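Local coordinates for protein ORF98 PTP-2 (Cydia pomonella granulosis virus, PDB 6I28) that probably acts as a dual-specificity protein phosphatase, removing phosphate from tyrosine and from serine or threonine residues, perhaps those of MAP kinases, at residues H141-E144 / H145-E148; D126-Q129 / A130-V134; D47-V50 / A51-K54. All coordinates share one frame; numbering follows the deposited sequence.

How the contacts relate
Contacts 1 and 2 are direct neighbours, although their centres lie about 13 Å apart. They sit at the starts of successive helices, 144-151 and 127-137, and Tyr-127 joins them: its OH packs 3.4 Å from Val-147 CG2 and 3.5 Å from Pro-142 CG. Contact 3 stands apart, its centre about 24 Å from that of contact 1 and about 30 Å from that of contact 2, which lies across the centre of the chain. Contacts 1 and 3 nevertheless approach the same CX5R signature loop of the phosphatase: Ser-143 OG is hydrogen-bonded to Asp-71 and to Ser-109 of that loop, and Asp-47 forms a salt bridge with Arg-110. A bound calcium ion lies about 8 Å from the side chain of Phe-146.

Contact 1. Residues H141-E144 / H145-E148; sequences HPSE and HFVE
Pro-142 and Val-147 pack together, CB of the proline lying 4.0 Å from CG2 of the valine, which also sits close to the proline carbonyl oxygen. Val-147 has CG1 anti to its backbone N (chi1 171°), which turns CG2 back toward the entry of the helix, where it rests 3.6 Å from Ser-143 O. On the next flank CB of Phe-146 packs 4.2 Å from Pro-142 CB, and the ring reaches past Ser-143.

His-145 lodges CG between its own N and carbonyl carbon (chi1 70°). The imidazole is thereby brought alongside Ser-143, whose CB approaches ND1 to 3.7 Å, while NE2 overhangs the rim of one face of the Phe-146 ring. The hydroxyl of Ser-143 is occupied elsewhere: OG is hydrogen-bonded to Asp-71 and to Ser-109. The serine holds the N-cap position, and its side chain makes no capping bond. The ordinary helical series starts at its carbonyl: Ser-143 O receives Val-147 N at 3.0 Å with an N-H...O angle of 159°, plus a weak, bent bond from Phe-146 N; Glu-148 N follows on to Glu-144 O, also at 3.0 Å.

Phe-146 touches Arg-110 as well. A helix start whose N-cap serine spends its hydroxyl on Asp-71 and Ser-109, and whose phenylalanine backs onto Arg-110, is consistent with packing against the CX5R loop that forms the phosphate-binding site in this family.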
ATOM      1  N   HIS A 141       8.697  -6.383   5.330  1.00 34.55           N
ATOM      2  CA  HIS A 141       8.768  -7.838   5.421  1.00 37.94           C
ATOM      3  C   HIS A 141       7.359  -8.412   5.281  1.00 33.90           C
ATOM      4  O   HIS A 141       6.727  -8.780   6.281  1.00 31.94           O
ATOM      5  CB  HIS A 141       9.403  -8.281   6.744  1.00 46.32           C
ATOM      6  CG  HIS A 141       9.857  -9.709   6.739  1.00 55.44           C
ATOM      7  ND1 HIS A 141       9.395 -10.643   7.642  1.00 59.43           N
ATOM      8  CD2 HIS A 141      10.714 -10.368   5.926  1.00 58.91           C
ATOM      9  CE1 HIS A 141       9.965 -11.812   7.401  1.00 59.19           C
ATOM     10  NE2 HIS A 141      10.777 -11.671   6.371  1.00 59.28           N
ATOM     11  N   PRO A 142       6.844  -8.516   4.058  1.00 32.16           N
ATOM     12  CA  PRO A 142       5.498  -9.061   3.874  1.00 32.00           C
ATOM     13  C   PRO A 142       5.423 -10.503   4.337  1.00 32.07           C
ATOM     14  O   PRO A 142       6.335 -11.309   4.107  1.00 32.25           O
ATOM     15  CB  PRO A 142       5.263  -8.935   2.359  1.00 32.91           C
ATOM     16  CG  PRO A 142       6.195  -7.844   1.922  1.00 32.43           C
ATOM     17  CD  PRO A 142       7.422  -8.036   2.791  1.00 31.26           C
ATOM     18  N   SER A 143       4.339 -10.824   5.020  1.00 33.69           N
ATOM     19  CA  SER A 143       4.127 -12.210   5.401  1.00 36.23           C
ATOM     20  C   SER A 143       4.165 -13.125   4.187  1.00 39.21           C
ATOM     21  O   SER A 143       3.827 -12.727   3.072  1.00 37.12           O
ATOM     22  CB  SER A 143       2.790 -12.364   6.107  1.00 35.09           C
ATOM     23  OG  SER A 143       2.663 -11.401   7.148  1.00 36.00           O
ATOM     24  N   GLU A 144       4.519 -14.383   4.435  1.00 43.76           N
ATOM     25  CA  GLU A 144       4.712 -15.320   3.332  1.00 47.62           C
ATOM     26  C   GLU A 144       3.494 -15.380   2.415  1.00 41.38           C
ATOM     27  O   GLU A 144       3.638 -15.430   1.186  1.00 41.09           O
ATOM     28  CB  GLU A 144       5.030 -16.722   3.859  1.00 59.92           C
ATOM     29  CG  GLU A 144       6.506 -16.983   4.012  1.00 71.88           C
ATOM     30  CD  GLU A 144       6.817 -18.433   4.383  1.00 82.05           C
ATOM     31  OE1 GLU A 144       7.639 -18.640   5.306  1.00 87.12           O
ATOM     32  OE2 GLU A 144       6.246 -19.355   3.748  1.00 85.27           O
ATOM     33  N   HIS A 145       2.282 -15.396   2.981  1.00 38.41           N
ATOM     34  CA  HIS A 145       1.117 -15.524   2.103  1.00 37.14           C
ATOM     35  C   HIS A 145       0.893 -14.271   1.259  1.00 34.24           C
ATOM     36  O   HIS A 145       0.319 -14.354   0.161  1.00 34.19           O
ATOM     37  CB  HIS A 145      -0.148 -15.878   2.896  1.00 39.57           C
ATOM     38  CG  HIS A 145      -0.673 -14.776   3.756  1.00 41.72           C
ATOM     39  ND1 HIS A 145      -0.084 -14.424   4.959  1.00 43.04           N
ATOM     40  CD2 HIS A 145      -1.758 -13.979   3.623  1.00 42.04           C
ATOM     41  CE1 HIS A 145      -0.773 -13.443   5.515  1.00 43.29           C
ATOM     42  NE2 HIS A 145      -1.782 -13.141   4.715  1.00 43.62           N
ATOM     43  N   PHE A 146       1.322 -13.103   1.735  1.00 32.14           N
ATOM     44  CA  PHE A 146       1.267 -11.919   0.870  1.00 30.51           C
ATOM     45  C   PHE A 146       2.313 -12.011  -0.243  1.00 30.91           C
ATOM     46  O   PHE A 146       2.081 -11.532  -1.355  1.00 29.97           O
ATOM     47  CB  PHE A 146       1.468 -10.622   1.647  1.00 29.25           C
ATOM     48  CG  PHE A 146       0.340 -10.279   2.549  1.00 28.83           C
ATOM     49  CD1 PHE A 146      -0.978 -10.477   2.162  1.00 27.86           C
ATOM     50  CD2 PHE A 146       0.579  -9.699   3.768  1.00 29.05           C
ATOM     51  CE1 PHE A 146      -1.999 -10.192   3.047  1.00 28.67           C
ATOM     52  CE2 PHE A 146      -0.474  -9.370   4.633  1.00 29.91           C
ATOM     53  CZ  PHE A 146      -1.758  -9.601   4.241  1.00 28.24           C
ATOM     54  N   VAL A 147       3.492 -12.583   0.057  1.00 31.43           N
ATOM     55  CA  VAL A 147       4.504 -12.801  -0.986  1.00 32.95           C
ATOM     56  C   VAL A 147       3.963 -13.713  -2.074  1.00 35.10           C
ATOM     57  O   VAL A 147       4.131 -13.440  -3.270  1.00 33.85           O
ATOM     58  CB  VAL A 147       5.793 -13.365  -0.364  1.00 34.06           C
ATOM     59  CG1 VAL A 147       6.766 -13.790  -1.478  1.00 33.43           C
ATOM     60  CG2 VAL A 147       6.448 -12.366   0.573  1.00 34.99           C
ATOM     61  N   GLU A 148       3.282 -14.795  -1.695  1.00 38.24           N
ATOM     62  CA  GLU A 148       2.717 -15.662  -2.724  1.00 42.59           C
ATOM     63  C   GLU A 148       1.573 -14.963  -3.468  1.00 36.94           C
ATOM     64  O   GLU A 148       1.409 -15.151  -4.672  1.00 34.84           O
ATOM     65  CB  GLU A 148       2.251 -16.984  -2.110  1.00 55.86           C
ATOM     66  CG  GLU A 148       3.387 -17.877  -1.615  1.00 66.28           C
ATOM     67  CD  GLU A 148       4.464 -18.186  -2.683  1.00 75.27           C
ATOM     68  OE1 GLU A 148       4.102 -18.608  -3.817  1.00 78.08           O
ATOM     69  OE2 GLU A 148       5.674 -18.004  -2.376  1.00 76.26           O
TER

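Contact 2. Residues D126-Q129 / A130-V134; sequences DYEQ and AFQYV
Tyr-127 and Phe-131, one helical turn apart, meet through aromatic and CH-pi contacts. Phe-131 CB sits over one face of the tyrosine ring, 4.0 Å from its centroid and 18° off the ring normal. In both side chains CG stands trans to the backbone N, so the rings leave the helix in like fashion and their planes differ by just 16°. They are slid far apart, however, with centroids 5.7 Å from each other, and barely overlap; the phenol OH reaches Phe-131 CD1 at 3.6 Å.

Among polar groups, Asp-126 provides the N-cap: its OD1 accepts Gln-129 N at 2.9 Å, met nearly along the C-O axis. Its backbone O takes Ala-130 N, opening the i to i+4 series that continues with Phe-131 N to Tyr-127 O at 2.7 Å, Gln-132 N to Glu-128 O and Tyr-133 N to Gln-129 O.

Glu-128 and Gln-132 run alongside each other in the same direction, but bring two acceptors together: OE1 of the glutamate is 3.4 Å from OE1 of the glutamine. Both residues are exposed.

Apolar packing falls on the inner side, where Ala-130 rests on Ile-119 and Met-120 of helix 110-123. The chemistry is thus divided: backbone bonds and the aspartate cap secure the first turns, the aromatic pair packs through the CB-over-face contact, and the surface acceptors add no bond between them.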
ATOM      1  N   ASP A 126       8.604  -7.490 -11.547  1.00 31.19           N
ATOM      2  CA  ASP A 126       8.193  -8.616 -10.715  1.00 33.09           C
ATOM      3  C   ASP A 126       8.321  -8.301  -9.229  1.00 31.88           C
ATOM      4  O   ASP A 126       8.796  -7.233  -8.827  1.00 30.67           O
ATOM      5  CB  ASP A 126       9.018  -9.862 -11.052  1.00 37.33           C
ATOM      6  CG  ASP A 126      10.469  -9.711 -10.700  1.00 42.52           C
ATOM      7  OD1 ASP A 126      10.922  -8.703 -10.122  1.00 44.18           O
ATOM      8  OD2 ASP A 126      11.189 -10.641 -11.021  1.00 45.30           O
ATOM      9  N   TYR A 127       7.907  -9.250  -8.386  1.00 33.07           N
ATOM     10  CA  TYR A 127       7.884  -8.992  -6.956  1.00 33.19           C
ATOM     11  C   TYR A 127       9.263  -8.659  -6.407  1.00 35.16           C
ATOM     12  O   TYR A 127       9.425  -7.687  -5.665  1.00 35.18           O
ATOM     13  CB  TYR A 127       7.305 -10.166  -6.201  1.00 32.59           C
ATOM     14  CG  TYR A 127       7.497 -10.032  -4.702  1.00 32.37           C
ATOM     15  CD1 TYR A 127       6.644  -9.252  -3.961  1.00 32.77           C
ATOM     16  CD2 TYR A 127       8.544 -10.669  -4.024  1.00 33.70           C
ATOM     17  CE1 TYR A 127       6.792  -9.100  -2.610  1.00 34.33           C
ATOM     18  CE2 TYR A 127       8.682 -10.510  -2.619  1.00 33.54           C
ATOM     19  CZ  TYR A 127       7.802  -9.724  -1.937  1.00 33.21           C
ATOM     20  OH  TYR A 127       7.909  -9.537  -0.579  1.00 33.83           O
ATOM     21  N   GLU A 128      10.272  -9.456  -6.749  1.00 37.95           N
ATOM     22  CA  GLU A 128      11.585  -9.254  -6.136  1.00 39.77           C
ATOM     23  C   GLU A 128      12.151  -7.884  -6.502  1.00 37.14           C
ATOM     24  O   GLU A 128      12.731  -7.209  -5.661  1.00 36.26           O
ATOM     25  CB  GLU A 128      12.545 -10.367  -6.551  1.00 47.46           C
ATOM     26  CG  GLU A 128      12.681 -11.491  -5.484  1.00 54.87           C
ATOM     27  CD  GLU A 128      13.300 -11.000  -4.180  1.00 60.52           C
ATOM     28  OE1 GLU A 128      14.343 -10.297  -4.255  1.00 62.55           O
ATOM     29  OE2 GLU A 128      12.738 -11.307  -3.087  1.00 63.88           O
ATOM     30  N   GLN A 129      11.966  -7.439  -7.745  1.00 37.59           N
ATOM     31  CA  GLN A 129      12.430  -6.106  -8.123  1.00 37.53           C
ATOM     32  C   GLN A 129      11.668  -5.012  -7.369  1.00 35.40           C
ATOM     33  O   GLN A 129      12.261  -4.046  -6.874  1.00 35.40           O
ATOM     34  CB  GLN A 129      12.276  -5.894  -9.624  1.00 38.91           C
ATOM     35  CG  GLN A 129      13.110  -4.748 -10.136  1.00 40.84           C
ATOM     36  CD  GLN A 129      13.034  -4.609 -11.633  1.00 41.99           C
ATOM     37  OE1 GLN A 129      12.823  -5.583 -12.353  1.00 43.26           O
ATOM     38  NE2 GLN A 129      13.180  -3.383 -12.114  1.00 42.63           N
ATOM     39  N   ALA A 130      10.338  -5.106  -7.319  1.00 33.17           N
ATOM     40  CA  ALA A 130       9.617  -4.096  -6.585  1.00 31.83           C
ATOM     41  C   ALA A 130       9.918  -4.155  -5.097  1.00 30.51           C
ATOM     42  O   ALA A 130       9.935  -3.114  -4.430  1.00 31.49           O
ATOM     43  CB  ALA A 130       8.115  -4.245  -6.830  1.00 30.98           C
ATOM     44  N   PHE A 131      10.073  -5.357  -4.538  1.00 27.98           N
ATOM     45  CA  PHE A 131      10.320  -5.469  -3.116  1.00 28.89           C
ATOM     46  C   PHE A 131      11.641  -4.792  -2.777  1.00 30.03           C
ATOM     47  O   PHE A 131      11.733  -4.010  -1.837  1.00 28.94           O
ATOM     48  CB  PHE A 131      10.309  -6.934  -2.687  1.00 29.71           C
ATOM     49  CG  PHE A 131      10.971  -7.171  -1.356  1.00 31.09           C
ATOM     50  CD1 PHE A 131      10.360  -6.886  -0.160  1.00 31.99           C
ATOM     51  CD2 PHE A 131      12.243  -7.702  -1.319  1.00 33.09           C
ATOM     52  CE1 PHE A 131      11.015  -7.115   1.049  1.00 33.01           C
ATOM     53  CE2 PHE A 131      12.903  -7.919  -0.113  1.00 34.24           C
ATOM     54  CZ  PHE A 131      12.313  -7.628   1.054  1.00 34.62           C
ATOM     55  N   GLN A 132      12.701  -5.101  -3.528  1.00 32.61           N
ATOM     56  CA  GLN A 132      13.970  -4.444  -3.237  1.00 37.91           C
ATOM     57  C   GLN A 132      13.878  -2.926  -3.342  1.00 37.75           C
ATOM     58  O   GLN A 132      14.455  -2.221  -2.506  1.00 38.81           O
ATOM     59  CB  GLN A 132      15.084  -4.993  -4.141  1.00 42.87           C
ATOM     60  CG  GLN A 132      15.316  -6.513  -3.992  1.00 48.11           C
ATOM     61  CD  GLN A 132      16.056  -6.911  -2.687  1.00 51.64           C
ATOM     62  OE1 GLN A 132      15.935  -8.041  -2.208  1.00 53.42           O
ATOM     63  NE2 GLN A 132      16.789  -5.970  -2.110  1.00 52.84           N
ATOM     64  N   TYR A 133      13.164  -2.392  -4.336  1.00 37.48           N
ATOM     65  CA  TYR A 133      13.028  -0.937  -4.417  1.00 37.74           C
ATOM     66  C   TYR A 133      12.399  -0.388  -3.134  1.00 33.61           C
ATOM     67  O   TYR A 133      12.924   0.548  -2.509  1.00 34.63           O
ATOM     68  CB  TYR A 133      12.210  -0.511  -5.651  1.00 42.19           C
ATOM     69  CG  TYR A 133      12.129   1.007  -5.763  1.00 46.43           C
ATOM     70  CD1 TYR A 133      13.116   1.742  -6.428  1.00 48.70           C
ATOM     71  CD2 TYR A 133      11.085   1.717  -5.151  1.00 49.67           C
ATOM     72  CE1 TYR A 133      13.066   3.131  -6.500  1.00 51.51           C
ATOM     73  CE2 TYR A 133      11.022   3.113  -5.212  1.00 52.19           C
ATOM     74  CZ  TYR A 133      12.012   3.814  -5.891  1.00 54.12           C
ATOM     75  OH  TYR A 133      11.946   5.206  -5.943  1.00 57.09           O
ATOM     76  N   VAL A 134      11.261  -0.954  -2.728  1.00 29.55           N
ATOM     77  CA  VAL A 134      10.607  -0.473  -1.518  1.00 28.61           C
ATOM     78  C   VAL A 134      11.486  -0.674  -0.291  1.00 30.62           C
ATOM     79  O   VAL A 134      11.541   0.187   0.587  1.00 31.01           O
ATOM     80  CB  VAL A 134       9.221  -1.128  -1.322  1.00 26.48           C
ATOM     81  CG1 VAL A 134       8.761  -0.802   0.061  1.00 24.95           C
ATOM     82  CG2 VAL A 134       8.316  -0.724  -2.449  1.00 25.68           C
TER

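Contact 3. Residues D47-V50 / A51-K54; sequences DSDV and APIK
Asp-49 reaches forward over the first residues of the helix to meet Ala-51 and Pro-52. From CB the chain sets off on the far side of the CA-CB bond from the backbone N, with CG anti to it (chi1 -166°), a turn that carries the carboxylate along the chain toward what follows. CG itself comes within 3.7 Å of Pro-52 CD, the two side chains crossing at about a right angle. OD1 is the working oxygen: it accepts the hydrogen of Ala-51 N at 3.2 Å, with an N-H...O angle of 157°, and the donor approaches from above the carboxylate plane, 51° out of it. The methyl of Ala-51 lies beside the same oxygen, with CB 3.8 Å from OD1. Both carboxylate oxygens face Pro-52 CD, OD1 at 3.7 Å and OD2 at 4.0 Å.

A side-chain oxygen accepting from the amide two residues on makes an Asx turn, which here caps the helix. Helix 51-57 is the connection between the parallel neighbours 41-46 and 64-68 of the central sheet, the helical arm of a beta-alpha-beta crossover, so Asp-49 stands where the chain leaves the first strand and winds up.

Proline at the second helical position has no amide hydrogen to offer, and the i to i+4 bond from Lys-54 N to Val-50 O is 2.9 Å long and nearly straight. Val-50 also puts CG2 4.4 Å from Ile-53 CB, a loose apolar touch; the valine side chain leans on Ser-44 and His-66, the isoleucine on Ile-46 and His-64. Lys-54 stretches out so that NZ makes a hydrogen bond to His-64 O.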
ATOM      1  N   ASP A  47      -7.313  -4.049  11.078  1.00 38.58           N
ATOM      2  CA  ASP A  47      -8.342  -4.895  11.679  1.00 44.36           C
ATOM      3  C   ASP A  47      -8.946  -4.242  12.915  1.00 47.82           C
ATOM      4  O   ASP A  47      -9.877  -4.793  13.494  1.00 46.59           O
ATOM      5  CB  ASP A  47      -7.724  -6.279  12.060  1.00 48.68           C
ATOM      6  CG  ASP A  47      -6.501  -6.177  12.998  1.00 53.69           C
ATOM      7  OD1 ASP A  47      -5.413  -5.759  12.531  1.00 57.07           O
ATOM      8  OD2 ASP A  47      -6.635  -6.604  14.193  1.00 55.75           O
ATOM      9  N   SER A  48      -8.443  -3.066  13.311  1.00 52.87           N
ATOM     10  CA  SER A  48      -8.960  -2.304  14.437  1.00 56.80           C
ATOM     11  C   SER A  48      -9.991  -1.294  13.936  1.00 56.98           C
ATOM     12  O   SER A  48     -10.316  -1.243  12.747  1.00 58.25           O
ATOM     13  CB  SER A  48      -7.815  -1.620  15.190  1.00 59.82           C
ATOM     14  OG  SER A  48      -7.033  -0.741  14.388  1.00 63.47           O
ATOM     15  N   ASP A  49     -10.511  -0.477  14.849  1.00 55.06           N
ATOM     16  CA  ASP A  49     -11.531   0.506  14.502  1.00 54.99           C
ATOM     17  C   ASP A  49     -10.914   1.683  13.752  1.00 51.92           C
ATOM     18  O   ASP A  49      -9.964   2.300  14.249  1.00 50.96           O
ATOM     19  CB  ASP A  49     -12.210   1.008  15.773  1.00 57.66           C
ATOM     20  CG  ASP A  49     -13.499   1.758  15.499  1.00 60.90           C
ATOM     21  OD1 ASP A  49     -13.818   2.023  14.313  1.00 62.16           O
ATOM     22  OD2 ASP A  49     -14.191   2.084  16.497  1.00 62.36           O
ATOM     23  N   VAL A  50     -11.465   2.000  12.562  1.00 49.17           N
ATOM     24  CA  VAL A  50     -10.920   3.090  11.757  1.00 44.82           C
ATOM     25  C   VAL A  50     -11.605   4.451  11.953  1.00 43.64           C
ATOM     26  O   VAL A  50     -11.007   5.490  11.623  1.00 41.87           O
ATOM     27  CB  VAL A  50     -10.980   2.765  10.249  1.00 44.71           C
ATOM     28  CG1 VAL A  50     -12.358   3.080   9.655  1.00 45.56           C
ATOM     29  CG2 VAL A  50      -9.896   3.537   9.469  1.00 42.34           C
ATOM     30  N   ALA A  51     -12.829   4.476  12.497  1.00 44.52           N
ATOM     31  CA  ALA A  51     -13.559   5.737  12.611  1.00 46.93           C
ATOM     32  C   ALA A  51     -12.789   6.808  13.377  1.00 47.36           C
ATOM     33  O   ALA A  51     -12.868   7.993  12.996  1.00 46.50           O
ATOM     34  CB  ALA A  51     -14.916   5.476  13.277  1.00 48.39           C
ATOM     35  N   PRO A  52     -12.046   6.482  14.426  1.00 47.14           N
ATOM     36  CA  PRO A  52     -11.241   7.519  15.097  1.00 44.86           C
ATOM     37  C   PRO A  52     -10.150   8.075  14.214  1.00 39.64           C
ATOM     38  O   PRO A  52      -9.838   9.276  14.290  1.00 38.68           O
ATOM     39  CB  PRO A  52     -10.641   6.776  16.297  1.00 46.47           C
ATOM     40  CG  PRO A  52     -11.631   5.599  16.540  1.00 47.98           C
ATOM     41  CD  PRO A  52     -12.111   5.215  15.179  1.00 48.75           C
ATOM     42  N   ILE A  53      -9.517   7.229  13.403  1.00 34.34           N
ATOM     43  CA  ILE A  53      -8.495   7.734  12.497  1.00 32.13           C
ATOM     44  C   ILE A  53      -9.135   8.639  11.456  1.00 31.61           C
ATOM     45  O   ILE A  53      -8.617   9.713  11.152  1.00 30.85           O
ATOM     46  CB  ILE A  53      -7.717   6.587  11.836  1.00 31.67           C
ATOM     47  CG1 ILE A  53      -7.060   5.724  12.901  1.00 31.20           C
ATOM     48  CG2 ILE A  53      -6.653   7.152  10.939  1.00 32.41           C
ATOM     49  CD1 ILE A  53      -6.377   4.522  12.334  1.00 29.54           C
ATOM     50  N   LYS A  54     -10.261   8.196  10.872  1.00 32.74           N
ATOM     51  CA  LYS A  54     -10.975   9.030   9.906  1.00 36.43           C
ATOM     52  C   LYS A  54     -11.345  10.371  10.527  1.00 38.41           C
ATOM     53  O   LYS A  54     -11.179  11.420   9.908  1.00 35.93           O
ATOM     54  CB  LYS A  54     -12.247   8.330   9.420  1.00 38.88           C
ATOM     55  CG  LYS A  54     -11.982   7.248   8.419  1.00 42.48           C
ATOM     56  CD  LYS A  54     -13.176   6.896   7.510  1.00 45.35           C
ATOM     57  CE  LYS A  54     -12.706   5.937   6.366  1.00 47.79           C
ATOM     58  NZ  LYS A  54     -13.658   5.767   5.236  1.00 47.86           N
TER